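Local coordinates for protein acetyl xylan esterase (Paenibacillus sp. R4, PDB 6AGQ) that probably removes acetyl groups from acetylated xylan and related esters, acting as a cold-active serine esterase of the alpha/beta-hydrolase fold, at residues P69-Y74 with G125-R130; R215-I220 with P279-A284. All blocks are in the same frame, centred on the assembly; numbering follows the deposited sequence.

Contact 1 of 2, residues P69-Y74 with G125-R130; sequences PIHGWY and GVTPDR
T127 OG1 takes two N-H groups of H71 at once, the backbone N at 3.0 Å, nearly straight, and the ring ND1 at 3.0 Å. This double grip ties a loop of the alpha/beta-hydrolase fold, the one between strand 114-118 and helix 153-170, to strand 69-77 of the central mixed sheet. The same hydroxyl is also hydrogen-bonded to D119 OD2, so three polar groups converge on it. Because the hydroxyl lies only 4° out of the imidazole plane, the ND1 bond runs almost flat off the ring edge and should hold the ring against turning. H71 keeps CG beside its own backbone N (chi1 -59°), which lets ND1 and the main-chain N reach one acceptor together. Over one face of the imidazole sits V126 CG2, 3.5 Å from the ring centroid and 16° off the normal: a CH-pi contact over the face, while the hydroxyl keeps to the edge. The other branch of T127, CG2, lies 3.2 Å from P69 O and also packs on I70, 3.9 Å from its CD1. Further out the loop meets a neighbouring subunit, where G125 O bonds Y236 OH and P128 packs on Y133, both residues of that other chain. Back within the subunit, the two proline rings come together loosely, P69 CG lying 4.3 Å from P128 CD.

Contact 2 of 2, residues R215-I220 with P279-A284; sequences RRSVEI and PSTCFA
Two antiparallel helices pair side by side here, helix 214-219 and helix 279-286, the latter following strand 265-271 of the alpha/beta-hydrolase sheet. The axes of 215-219 and 279-284 run 9.8 Å apart at their closest, nearly antiparallel at 175°, and the closest CA atoms are those of S217 and T281. The main polar link is R216 to S280: NE gives a nearly straight hydrogen bond of 2.8 Å to S280 OG, with the oxygen only 8° out of the guanidinium plane. NH1 adds a weak bond to the same oxygen at 3.4 Å, so OG sits at the edge of the guanidinium, nearer NE. The arginine gets there by stretching out: CG lies anti to the backbone N (chi1 -174°) and the chain stays extended to NE, reaching across to the other helix. I220, just past the end of helix 214-219, lays CG2 over the centre of one guanidinium face. Across the contact, I220 CD1 comes 4.0 Å from S280 OG.

At the next residue of each helix, T281 CG2 lies 3.4 Å from S217 OG. Neither hydroxyl bonds across: S217 OG is held by H213 O, and T281 OG1 by P278 O, each just before its own helix segment, so the methyl is what T281 offers its neighbour. L11 of helix 8-11 packs on S280. With R216 cut back to alanine, S280 OG is likely to lose its charged donor and the flank beside I220 to open. With a single cationic side chain reaching over to a neutral hydroxyl, the pairing rests on hydrogen bonding and close methyl contact, with no ion pair between the two segments.

Overall arrangement
Contacts 1 and 2 flank the centre of the chain from opposite directions, their own centres 30 Å apart and their nearest atoms about 20 Å apart, so they do not touch. They follow one another along the chain: both segments of contact 1 precede those of contact 2. What joins them is the central mixed sheet. Contact 1 builds directly on strand 69-77, near the antiparallel end of that sheet, while contact 2 pairs helices that come after strands 203-207 and 265-271, toward the other end. Contact 1 also reaches another subunit, whereas contact 2 stays within one chain, so one borders the assembly interface and the other is internal helix packing.

Contact 1 of 2, residues P69-Y74 with G125-R130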
ATOM      1  N   PRO A  69      38.600  10.393  11.247  1.00 31.72           N
ATOM      2  CA  PRO A  69      38.362  11.832  11.302  1.00 33.56           C
ATOM      3  C   PRO A  69      36.876  12.153  11.393  1.00 32.67           C
ATOM      4  O   PRO A  69      36.154  11.922  10.433  1.00 32.46           O
ATOM      5  CB  PRO A  69      38.948  12.365   9.957  1.00 32.04           C
ATOM      6  CG  PRO A  69      38.951  11.192   9.049  1.00 35.15           C
ATOM      7  CD  PRO A  69      39.022   9.948   9.903  1.00 34.98           C
ATOM      8  N   ILE A  70      36.430  12.674  12.533  1.00 27.14           N
ATOM      9  CA  ILE A  70      35.014  12.989  12.716  1.00 26.75           C
ATOM     10  C   ILE A  70      34.790  14.413  12.267  1.00 27.05           C
ATOM     11  O   ILE A  70      35.399  15.303  12.800  1.00 25.77           O
ATOM     12  CB  ILE A  70      34.585  12.883  14.188  1.00 26.77           C
ATOM     13  CG1 ILE A  70      35.098  11.571  14.870  1.00 28.17           C
ATOM     14  CG2 ILE A  70      33.101  13.112  14.310  1.00 26.27           C
ATOM     15  CD1 ILE A  70      34.873  10.269  14.100  1.00 32.21           C
ATOM     16  N   HIS A  71      33.929  14.630  11.287  1.00 28.88           N
ATOM     17  CA  HIS A  71      33.586  15.984  10.841  1.00 29.43           C
ATOM     18  C   HIS A  71      32.388  16.622  11.537  1.00 28.54           C
ATOM     19  O   HIS A  71      31.449  15.968  12.007  1.00 31.81           O
ATOM     20  CB  HIS A  71      33.360  16.012   9.344  1.00 32.81           C
ATOM     21  CG  HIS A  71      34.543  15.558   8.578  1.00 34.29           C
ATOM     22  ND1 HIS A  71      34.851  14.221   8.438  1.00 39.86           N
ATOM     23  CD2 HIS A  71      35.547  16.246   7.992  1.00 35.64           C
ATOM     24  CE1 HIS A  71      35.971  14.103   7.752  1.00 38.70           C
ATOM     25  NE2 HIS A  71      36.422  15.313   7.487  1.00 33.89           N
ATOM     26  N   GLY A  72      32.439  17.921  11.641  1.00 27.67           N
ATOM     27  CA  GLY A  72      31.349  18.658  12.220  1.00 26.53           C
ATOM     28  C   GLY A  72      31.291  20.119  11.827  1.00 25.40           C
ATOM     29  O   GLY A  72      32.070  20.629  10.962  1.00 22.98           O
ATOM     30  N   TRP A  73      30.315  20.774  12.448  1.00 22.85           N
ATOM     31  CA  TRP A  73      30.108  22.179  12.293  1.00 21.98           C
ATOM     32  C   TRP A  73      30.051  22.725  13.702  1.00 21.26           C
ATOM     33  O   TRP A  73      29.302  22.222  14.482  1.00 18.58           O
ATOM     34  CB  TRP A  73      28.791  22.518  11.591  1.00 21.15           C
ATOM     35  CG  TRP A  73      28.588  22.128  10.172  1.00 22.36           C
ATOM     36  CD1 TRP A  73      27.613  21.347   9.709  1.00 20.42           C
ATOM     37  CD2 TRP A  73      29.314  22.603   9.025  1.00 22.30           C
ATOM     38  NE1 TRP A  73      27.673  21.269   8.344  1.00 25.94           N
ATOM     39  CE2 TRP A  73      28.726  22.014   7.894  1.00 24.95           C
ATOM     40  CE3 TRP A  73      30.410  23.439   8.854  1.00 22.77           C
ATOM     41  CZ2 TRP A  73      29.212  22.222   6.561  1.00 25.84           C
ATOM     42  CZ3 TRP A  73      30.885  23.681   7.533  1.00 24.85           C
ATOM     43  CH2 TRP A  73      30.279  23.054   6.413  1.00 24.45           C
ATOM     44  N   TYR A  74      30.804  23.786  13.965  1.00 23.54           N
ATOM     45  CA  TYR A  74      30.846  24.465  15.252  1.00 24.87           C
ATOM     46  C   TYR A  74      30.448  25.907  14.958  1.00 24.38           C
ATOM     47  O   TYR A  74      30.974  26.511  14.051  1.00 24.99           O
ATOM     48  CB  TYR A  74      32.259  24.428  15.843  1.00 24.97           C
ATOM     49  CG  TYR A  74      32.426  25.216  17.135  1.00 24.39           C
ATOM     50  CD1 TYR A  74      31.736  24.826  18.290  1.00 24.52           C
ATOM     51  CD2 TYR A  74      33.312  26.258  17.230  1.00 28.43           C
ATOM     52  CE1 TYR A  74      31.855  25.492  19.479  1.00 25.51           C
ATOM     53  CE2 TYR A  74      33.463  26.962  18.445  1.00 28.92           C
ATOM     54  CZ  TYR A  74      32.719  26.573  19.559  1.00 27.77           C
ATOM     55  OH  TYR A  74      32.826  27.227  20.763  1.00 27.48           O
ATOM     56  N   GLY A 125      27.535  10.879   5.552  1.00 24.87           N
ATOM     57  CA  GLY A 125      28.396  12.075   5.607  1.00 28.78           C
ATOM     58  C   GLY A 125      29.754  11.818   4.996  1.00 25.91           C
ATOM     59  O   GLY A 125      29.984  10.789   4.282  1.00 24.88           O
ATOM     60  N   VAL A 126      30.633  12.778   5.229  1.00 27.62           N
ATOM     61  CA  VAL A 126      32.032  12.670   4.781  1.00 28.23           C
ATOM     62  C   VAL A 126      32.894  11.910   5.820  1.00 26.14           C
ATOM     63  O   VAL A 126      34.072  11.718   5.596  1.00 29.22           O
ATOM     64  CB  VAL A 126      32.652  14.056   4.412  1.00 31.27           C
ATOM     65  CG1 VAL A 126      31.742  14.820   3.450  1.00 33.57           C
ATOM     66  CG2 VAL A 126      32.969  14.897   5.633  1.00 36.92           C
ATOM     67  N   THR A 127      32.332  11.542   6.968  1.00 23.76           N
ATOM     68  CA  THR A 127      33.086  10.846   8.044  1.00 21.40           C
ATOM     69  C   THR A 127      33.001   9.342   7.839  1.00 22.84           C
ATOM     70  O   THR A 127      31.898   8.765   7.922  1.00 24.95           O
ATOM     71  CB  THR A 127      32.511  11.194   9.381  1.00 21.65           C
ATOM     72  OG1 THR A 127      32.571  12.630   9.572  1.00 25.98           O
ATOM     73  CG2 THR A 127      33.263  10.461  10.518  1.00 22.53           C
ATOM     74  N   PRO A 128      34.120   8.693   7.522  1.00 23.40           N
ATOM     75  CA  PRO A 128      34.091   7.248   7.262  1.00 27.23           C
ATOM     76  C   PRO A 128      34.130   6.441   8.579  1.00 29.30           C
ATOM     77  O   PRO A 128      34.083   7.054   9.625  1.00 25.02           O
ATOM     78  CB  PRO A 128      35.373   7.020   6.490  1.00 26.91           C
ATOM     79  CG  PRO A 128      36.294   8.041   6.981  1.00 25.48           C
ATOM     80  CD  PRO A 128      35.488   9.209   7.491  1.00 25.27           C
ATOM     81  N   ASP A 129      34.173   5.095   8.487  1.00 30.24           N
ATOM     82  CA  ASP A 129      34.258   4.201   9.638  1.00 33.06           C
ATOM     83  C   ASP A 129      35.464   3.305   9.493  1.00 32.21           C
ATOM     84  O   ASP A 129      35.409   2.340   8.769  1.00 31.29           O
ATOM     85  CB  ASP A 129      33.012   3.310   9.719  1.00 32.80           C
ATOM     86  CG  ASP A 129      33.029   2.318  10.954  1.00 37.87           C
ATOM     87  OD1 ASP A 129      33.810   2.547  11.926  1.00 34.27           O
ATOM     88  OD2 ASP A 129      32.240   1.312  10.935  1.00 36.11           O
ATOM     89  N   ARG A 130      36.513   3.574  10.247  1.00 33.90           N
ATOM     90  CA  ARG A 130      37.758   2.802  10.133  1.00 36.66           C
ATOM     91  C   ARG A 130      37.826   1.537  10.970  1.00 34.22           C
ATOM     92  O   ARG A 130      38.842   0.881  10.946  1.00 35.20           O
ATOM     93  CB  ARG A 130      38.955   3.687  10.526  1.00 42.85           C
ATOM     94  CG  ARG A 130      39.149   4.880   9.610  1.00 49.14           C
ATOM     95  CD  ARG A 130      40.374   4.807   8.711  1.00 53.85           C
ATOM     96  NE  ARG A 130      40.340   5.924   7.753  1.00 57.96           N
ATOM     97  CZ  ARG A 130      39.585   5.974   6.641  1.00 61.48           C
ATOM     98  NH1 ARG A 130      39.639   7.049   5.852  1.00 68.37           N
ATOM     99  NH2 ARG A 130      38.773   4.973   6.289  1.00 58.54           N
TER

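Contact 2 of 2, residues R215-I220 with P279-A284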
ATOM      1  N   ARG A 215      15.559  -5.655  23.308  1.00 29.66           N
ATOM      2  CA  ARG A 215      14.842  -6.898  23.160  1.00 29.87           C
ATOM      3  C   ARG A 215      13.328  -6.663  23.000  1.00 29.42           C
ATOM      4  O   ARG A 215      12.668  -7.360  22.263  1.00 29.71           O
ATOM      5  CB  ARG A 215      15.127  -7.788  24.349  1.00 32.91           C
ATOM      6  CG  ARG A 215      14.621  -9.216  24.170  1.00 35.49           C
ATOM      7  CD  ARG A 215      14.556  -9.906  25.524  1.00 37.42           C
ATOM      8  NE  ARG A 215      15.877 -10.370  25.938  1.00 34.65           N
ATOM      9  CZ  ARG A 215      16.421 -11.523  25.552  1.00 38.72           C
ATOM     10  NH1 ARG A 215      15.799 -12.383  24.712  1.00 36.79           N
ATOM     11  NH2 ARG A 215      17.616 -11.815  26.002  1.00 41.07           N
ATOM     12  N   ARG A 216      12.799  -5.632  23.614  1.00 31.54           N
ATOM     13  CA  ARG A 216      11.399  -5.276  23.405  1.00 33.28           C
ATOM     14  C   ARG A 216      11.146  -4.622  22.031  1.00 32.14           C
ATOM     15  O   ARG A 216      10.207  -4.986  21.331  1.00 29.74           O
ATOM     16  CB  ARG A 216      10.875  -4.422  24.536  1.00 32.54           C
ATOM     17  CG  ARG A 216       9.381  -4.169  24.416  1.00 34.84           C
ATOM     18  CD  ARG A 216       8.849  -3.342  25.576  1.00 38.89           C
ATOM     19  NE  ARG A 216       7.499  -2.884  25.260  1.00 40.76           N
ATOM     20  CZ  ARG A 216       6.377  -3.616  25.395  1.00 42.20           C
ATOM     21  NH1 ARG A 216       5.215  -3.097  25.015  1.00 42.64           N
ATOM     22  NH2 ARG A 216       6.392  -4.846  25.901  1.00 38.18           N
ATOM     23  N   SER A 217      11.961  -3.647  21.670  1.00 32.39           N
ATOM     24  CA  SER A 217      11.908  -3.047  20.344  1.00 30.32           C
ATOM     25  C   SER A 217      11.796  -4.126  19.288  1.00 32.50           C
ATOM     26  O   SER A 217      10.866  -4.108  18.486  1.00 32.44           O
ATOM     27  CB  SER A 217      13.136  -2.233  20.117  1.00 32.33           C
ATOM     28  OG  SER A 217      13.208  -1.199  21.079  1.00 38.16           O
ATOM     29  N   VAL A 218      12.708  -5.093  19.316  1.00 33.84           N
ATOM     30  CA  VAL A 218      12.716  -6.174  18.329  1.00 35.16           C
ATOM     31  C   VAL A 218      11.491  -7.077  18.378  1.00 35.81           C
ATOM     32  O   VAL A 218      10.862  -7.279  17.368  1.00 35.68           O
ATOM     33  CB  VAL A 218      13.984  -7.044  18.468  1.00 39.76           C
ATOM     34  CG1 VAL A 218      13.867  -8.314  17.623  1.00 43.52           C
ATOM     35  CG2 VAL A 218      15.228  -6.248  18.042  1.00 41.24           C
ATOM     36  N   GLU A 219      11.132  -7.583  19.559  1.00 39.52           N
ATOM     37  CA  GLU A 219      10.007  -8.490  19.709  1.00 41.05           C
ATOM     38  C   GLU A 219       8.643  -7.866  19.433  1.00 40.50           C
ATOM     39  O   GLU A 219       7.743  -8.554  18.944  1.00 39.97           O
ATOM     40  CB  GLU A 219      10.036  -9.213  21.078  1.00 47.72           C
ATOM     41  CG  GLU A 219       9.304  -8.513  22.216  1.00 56.94           C
ATOM     42  CD  GLU A 219       9.528  -9.125  23.616  1.00 66.27           C
ATOM     43  OE1 GLU A 219      10.594  -9.754  23.873  1.00 64.12           O
ATOM     44  OE2 GLU A 219       8.615  -8.960  24.474  1.00 68.69           O
ATOM     45  N   ILE A 220       8.456  -6.577  19.703  1.00 39.42           N
ATOM     46  CA  ILE A 220       7.205  -5.947  19.285  1.00 39.01           C
ATOM     47  C   ILE A 220       7.223  -5.436  17.861  1.00 39.85           C
ATOM     48  O   ILE A 220       6.288  -4.744  17.439  1.00 37.78           O
ATOM     49  CB  ILE A 220       6.692  -4.886  20.287  1.00 42.47           C
ATOM     50  CG1 ILE A 220       7.517  -3.590  20.260  1.00 41.90           C
ATOM     51  CG2 ILE A 220       6.572  -5.532  21.668  1.00 45.95           C
ATOM     52  CD1 ILE A 220       7.060  -2.573  21.292  1.00 42.76           C
ATOM     53  N   PRO A 279       6.770   3.964  22.081  1.00 31.94           N
ATOM     54  CA  PRO A 279       6.785   4.745  23.294  1.00 34.12           C
ATOM     55  C   PRO A 279       7.096   3.953  24.568  1.00 31.54           C
ATOM     56  O   PRO A 279       7.685   4.516  25.482  1.00 36.73           O
ATOM     57  CB  PRO A 279       5.399   5.372  23.317  1.00 34.55           C
ATOM     58  CG  PRO A 279       4.566   4.451  22.505  1.00 33.03           C
ATOM     59  CD  PRO A 279       5.429   3.909  21.475  1.00 32.83           C
ATOM     60  N   SER A 280       6.803   2.666  24.621  1.00 29.26           N
ATOM     61  CA  SER A 280       7.193   1.853  25.797  1.00 28.37           C
ATOM     62  C   SER A 280       8.684   1.758  25.993  1.00 28.16           C
ATOM     63  O   SER A 280       9.178   1.615  27.127  1.00 30.79           O
ATOM     64  CB  SER A 280       6.634   0.448  25.733  1.00 30.65           C
ATOM     65  OG  SER A 280       6.984  -0.203  24.509  1.00 27.28           O
ATOM     66  N   THR A 281       9.433   1.837  24.919  1.00 28.00           N
ATOM     67  CA  THR A 281      10.898   1.759  25.019  1.00 29.90           C
ATOM     68  C   THR A 281      11.482   3.124  25.469  1.00 30.62           C
ATOM     69  O   THR A 281      12.454   3.190  26.200  1.00 30.04           O
ATOM     70  CB  THR A 281      11.556   1.228  23.730  1.00 34.09           C
ATOM     71  OG1 THR A 281      11.321   2.102  22.599  1.00 35.99           O
ATOM     72  CG2 THR A 281      11.048  -0.201  23.445  1.00 33.96           C
ATOM     73  N   CYS A 282      10.836   4.197  25.050  1.00 30.28           N
ATOM     74  CA  CYS A 282      11.189   5.549  25.451  1.00 29.54           C
ATOM     75  C   CYS A 282      10.885   5.738  26.926  1.00 26.58           C
ATOM     76  O   CYS A 282      11.764   6.207  27.667  1.00 28.36           O
ATOM     77  CB  CYS A 282      10.479   6.552  24.566  1.00 27.87           C
ATOM     78  SG  CYS A 282      11.129   6.512  22.869  1.00 35.06           S
ATOM     79  N   PHE A 283       9.681   5.337  27.354  1.00 26.50           N
ATOM     80  CA  PHE A 283       9.281   5.378  28.764  1.00 26.25           C
ATOM     81  C   PHE A 283      10.161   4.541  29.691  1.00 27.89           C
ATOM     82  O   PHE A 283      10.525   5.021  30.787  1.00 26.23           O
ATOM     83  CB  PHE A 283       7.787   5.081  28.977  1.00 28.54           C
ATOM     84  CG  PHE A 283       6.934   6.324  29.018  1.00 27.43           C
ATOM     85  CD1 PHE A 283       7.029   7.196  30.079  1.00 28.82           C
ATOM     86  CD2 PHE A 283       6.069   6.657  27.957  1.00 28.21           C
ATOM     87  CE1 PHE A 283       6.267   8.359  30.105  1.00 29.22           C
ATOM     88  CE2 PHE A 283       5.312   7.819  27.977  1.00 28.42           C
ATOM     89  CZ  PHE A 283       5.409   8.667  29.053  1.00 27.87           C
ATOM     90  N   ALA A 284      10.590   3.369  29.225  1.00 26.21           N
ATOM     91  CA  ALA A 284      11.492   2.528  29.963  1.00 26.38           C
ATOM     92  C   ALA A 284      12.816   3.178  30.358  1.00 27.66           C
ATOM     93  O   ALA A 284      13.277   3.001  31.510  1.00 27.65           O
ATOM     94  CB  ALA A 284      11.764   1.255  29.162  1.00 31.22           C
TER